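Local atomic coordinates of arabinosyltransferase C (Mycobacterium tuberculosis, PDB entry 3PTY), a protein that probably polymerises arabinose into the arabinan of the mycobacterial cell wall, its C-terminal domain acting as a lectin-like carbohydrate-binding module. Residues E198-G203 against D334-W339. Sequence-based numbering, arbitrary orientation.
With AFO (octyl alpha-D-arabinofuranoside), chain B.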
loop_
_atom_site.group_PDB
_atom_site.type_symbol
_atom_site.label_atom_id
_atom_site.label_comp_id
_atom_site.label_asym_id
_atom_site.label_seq_id
_atom_site.Cartn_x
_atom_site.Cartn_y
_atom_site.Cartn_z
ATOM N N GLU A 198 -18.301 23.131 -10.760
ATOM C CA GLU A 198 -17.093 22.797 -10.023
ATOM C C GLU A 198 -16.582 21.442 -10.483
ATOM O O GLU A 198 -17.280 20.725 -11.203
ATOM C CB GLU A 198 -17.402 22.761 -8.529
ATOM C CG GLU A 198 -17.619 24.142 -7.957
ATOM C CD GLU A 198 -18.061 24.105 -6.512
ATOM O OE1 GLU A 198 -18.126 22.999 -5.935
ATOM O OE2 GLU A 198 -18.341 25.185 -5.958
ATOM N N PHE A 199 -15.363 21.103 -10.071
ATOM C CA PHE A 199 -14.765 19.813 -10.381
ATOM C C PHE A 199 -14.806 18.940 -9.140
ATOM O O PHE A 199 -14.780 19.450 -8.019
ATOM C CB PHE A 199 -13.284 19.976 -10.759
ATOM C CG PHE A 199 -13.048 20.591 -12.111
ATOM C CD1 PHE A 199 -12.957 21.967 -12.252
ATOM C CD2 PHE A 199 -12.886 19.792 -13.230
ATOM C CE1 PHE A 199 -12.728 22.540 -13.490
ATOM C CE2 PHE A 199 -12.650 20.352 -14.472
ATOM C CZ PHE A 199 -12.569 21.731 -14.602
ATOM N N ALA A 200 -14.839 17.628 -9.341
ATOM C CA ALA A 200 -14.557 16.693 -8.258
ATOM C C ALA A 200 -13.045 16.574 -8.138
ATOM O O ALA A 200 -12.361 16.245 -9.104
ATOM C CB ALA A 200 -15.169 15.337 -8.543
ATOM N N ASP A 201 -12.529 16.848 -6.950
ATOM C CA ASP A 201 -11.096 16.834 -6.711
ATOM C C ASP A 201 -10.746 15.446 -6.178
ATOM O O ASP A 201 -11.033 15.132 -5.029
ATOM C CB ASP A 201 -10.739 17.931 -5.699
ATOM C CG ASP A 201 -9.245 18.043 -5.451
ATOM O OD1 ASP A 201 -8.494 17.155 -5.897
ATOM O OD2 ASP A 201 -8.818 19.032 -4.817
ATOM N N VAL A 202 -10.161 14.607 -7.027
ATOM C CA VAL A 202 -9.908 13.207 -6.670
ATOM C C VAL A 202 -8.405 12.956 -6.570
ATOM O O VAL A 202 -7.673 13.167 -7.532
ATOM C CB VAL A 202 -10.523 12.236 -7.709
ATOM C CG1 VAL A 202 -10.269 10.784 -7.315
ATOM C CG2 VAL A 202 -12.023 12.488 -7.862
ATOM N N GLY A 203 -7.948 12.513 -5.402
ATOM C CA GLY A 203 -6.536 12.247 -5.200
ATOM C C GLY A 203 -5.965 13.068 -4.060
ATOM O O GLY A 203 -6.605 13.994 -3.570
ATOM N N ASP A 334 -17.537 4.584 -10.858
ATOM C CA ASP A 334 -17.627 5.772 -10.022
ATOM C C ASP A 334 -16.516 6.719 -10.412
ATOM O O ASP A 334 -15.389 6.558 -9.962
ATOM C CB ASP A 334 -17.502 5.400 -8.534
ATOM C CG ASP A 334 -17.654 6.605 -7.608
ATOM O OD1 ASP A 334 -17.706 7.775 -8.095
ATOM O OD2 ASP A 334 -17.720 6.380 -6.379
ATOM N N TRP A 335 -16.840 7.716 -11.235
ATOM C CA TRP A 335 -15.829 8.581 -11.831
ATOM C C TRP A 335 -15.133 9.454 -10.805
ATOM O O TRP A 335 -14.129 10.093 -11.112
ATOM C CB TRP A 335 -16.447 9.483 -12.910
ATOM C CG TRP A 335 -17.160 8.756 -14.011
ATOM C CD1 TRP A 335 -18.508 8.751 -14.248
ATOM C CD2 TRP A 335 -16.570 7.942 -15.038
ATOM N NE1 TRP A 335 -18.791 7.982 -15.350
ATOM C CE2 TRP A 335 -17.621 7.475 -15.853
ATOM C CE3 TRP A 335 -15.263 7.564 -15.343
ATOM C CZ2 TRP A 335 -17.402 6.644 -16.954
ATOM C CZ3 TRP A 335 -15.046 6.742 -16.438
ATOM C CH2 TRP A 335 -16.112 6.292 -17.230
ATOM N N PHE A 336 -15.676 9.503 -9.595
ATOM C CA PHE A 336 -15.112 10.339 -8.544
ATOM C C PHE A 336 -14.345 9.514 -7.507
ATOM O O PHE A 336 -13.879 10.046 -6.508
ATOM C CB PHE A 336 -16.204 11.160 -7.840
ATOM C CG PHE A 336 -16.904 12.154 -8.740
ATOM C CD1 PHE A 336 -18.082 12.764 -8.333
ATOM C CD2 PHE A 336 -16.387 12.472 -9.985
ATOM C CE1 PHE A 336 -18.729 13.684 -9.153
ATOM C CE2 PHE A 336 -17.024 13.381 -10.816
ATOM C CZ PHE A 336 -18.199 13.988 -10.399
ATOM N N ARG A 337 -14.222 8.216 -7.744
ATOM C CA ARG A 337 -13.521 7.343 -6.802
ATOM C C ARG A 337 -12.016 7.277 -7.093
ATOM O O ARG A 337 -11.608 7.018 -8.225
ATOM C CB ARG A 337 -14.142 5.937 -6.838
ATOM C CG ARG A 337 -13.277 4.847 -6.223
ATOM C CD ARG A 337 -13.203 4.987 -4.730
ATOM N NE ARG A 337 -14.482 4.661 -4.116
ATOM C CZ ARG A 337 -14.708 4.686 -2.811
ATOM N NH1 ARG A 337 -13.732 5.017 -1.971
ATOM N NH2 ARG A 337 -15.910 4.379 -2.350
ATOM N N ASP A 338 -11.198 7.531 -6.072
ATOM C CA ASP A 338 -9.759 7.273 -6.160
ATOM C C ASP A 338 -9.547 5.766 -5.947
ATOM O O ASP A 338 -9.376 5.303 -4.823
ATOM C CB ASP A 338 -8.999 8.094 -5.102
ATOM C CG ASP A 338 -7.489 8.133 -5.352
ATOM O OD1 ASP A 338 -7.027 7.585 -6.372
ATOM O OD2 ASP A 338 -6.763 8.712 -4.521
ATOM N N TRP A 339 -9.594 4.995 -7.027
ATOM C CA TRP A 339 -9.596 3.533 -6.907
ATOM C C TRP A 339 -8.239 2.970 -6.492
ATOM O O TRP A 339 -8.163 1.892 -5.896
ATOM C CB TRP A 339 -10.036 2.876 -8.222
ATOM C CG TRP A 339 -9.027 3.023 -9.328
ATOM C CD1 TRP A 339 -8.959 4.030 -10.256
ATOM C CD2 TRP A 339 -7.935 2.139 -9.614
ATOM N NE1 TRP A 339 -7.894 3.826 -11.095
ATOM C CE2 TRP A 339 -7.249 2.675 -10.725
ATOM C CE3 TRP A 339 -7.470 0.953 -9.035
ATOM C CZ2 TRP A 339 -6.123 2.061 -11.267
ATOM C CZ3 TRP A 339 -6.343 0.344 -9.582
ATOM C CH2 TRP A 339 -5.689 0.897 -10.685
HETATM C C1 AFO B . -15.710 -0.169 -0.512
HETATM O O1 AFO B . -16.523 0.244 -1.613
HETATM C C2 AFO B . -14.971 -1.426 -0.958
HETATM O O2 AFO B . -13.576 -1.378 -0.627
HETATM C C3 AFO B . -15.664 -2.585 -0.271
HETATM O O3 AFO B . -16.179 -3.455 -1.273
HETATM C C4 AFO B . -16.822 -1.963 0.497
HETATM O O4 AFO B . -16.550 -0.557 0.581
HETATM C C5 AFO B . -17.028 -2.576 1.880
HETATM O O5 AFO B . -18.364 -2.305 2.329
HETATM C "C1'" AFO B . -17.357 1.364 -1.330
HETATM C "C2'" AFO B . -18.349 1.494 -2.479
HETATM C "C3'" AFO B . -18.934 2.900 -2.590
HETATM C "C4'" AFO B . -20.088 2.886 -3.586
HETATM C "C5'" AFO B . -19.969 1.715 -4.557
HETATM C "C6'" AFO B . -18.912 1.943 -5.634
HETATM C "C7'" AFO B . -18.671 0.666 -6.436
HETATM C "C8'" AFO B . -17.696 0.902 -7.568
#
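Ala200 CB sits over the Phe336 ring, 3.4 Å from the ring centroid and only 12° off its normal, which identifies a CH-pi contact with the face. Val202 can be followed outward from CB, which passes 4.2 Å from Phe336 O. CG1, anti to the backbone N (chi1 -179°), is thereby carried to Asp338, 3.6 Å from Asp338 N and 3.7 Å from Asp338 CB. Val202 CG2 lies 3.4 Å from Phe336 O and rests on that carbonyl group. Asp338 OD2 approaches Gly203 CA at 3.6 Å, a van der Waals contact. A type I turn from Asp334 to Arg337 shapes the loop: Arg337 N bonds to Asp334 O, and Phe336 N donates to Asp334 OD1 from above the carboxylate plane, an Asx turn. At the last position of the turn, the twice-folded side chain of Arg337 brings NH2 to 3.4 Å from AFO C3', on the octyl chain, at the guanidinium edge; Trp267 of the second subunit also packs on this arginine. The contact thus joins strand 195-202 of the antiparallel sheet to the loop between strands 322-331 and 341-347 of the mixed sheet; that loop contributes Arg337 to the octyl arabinofuranoside pocket.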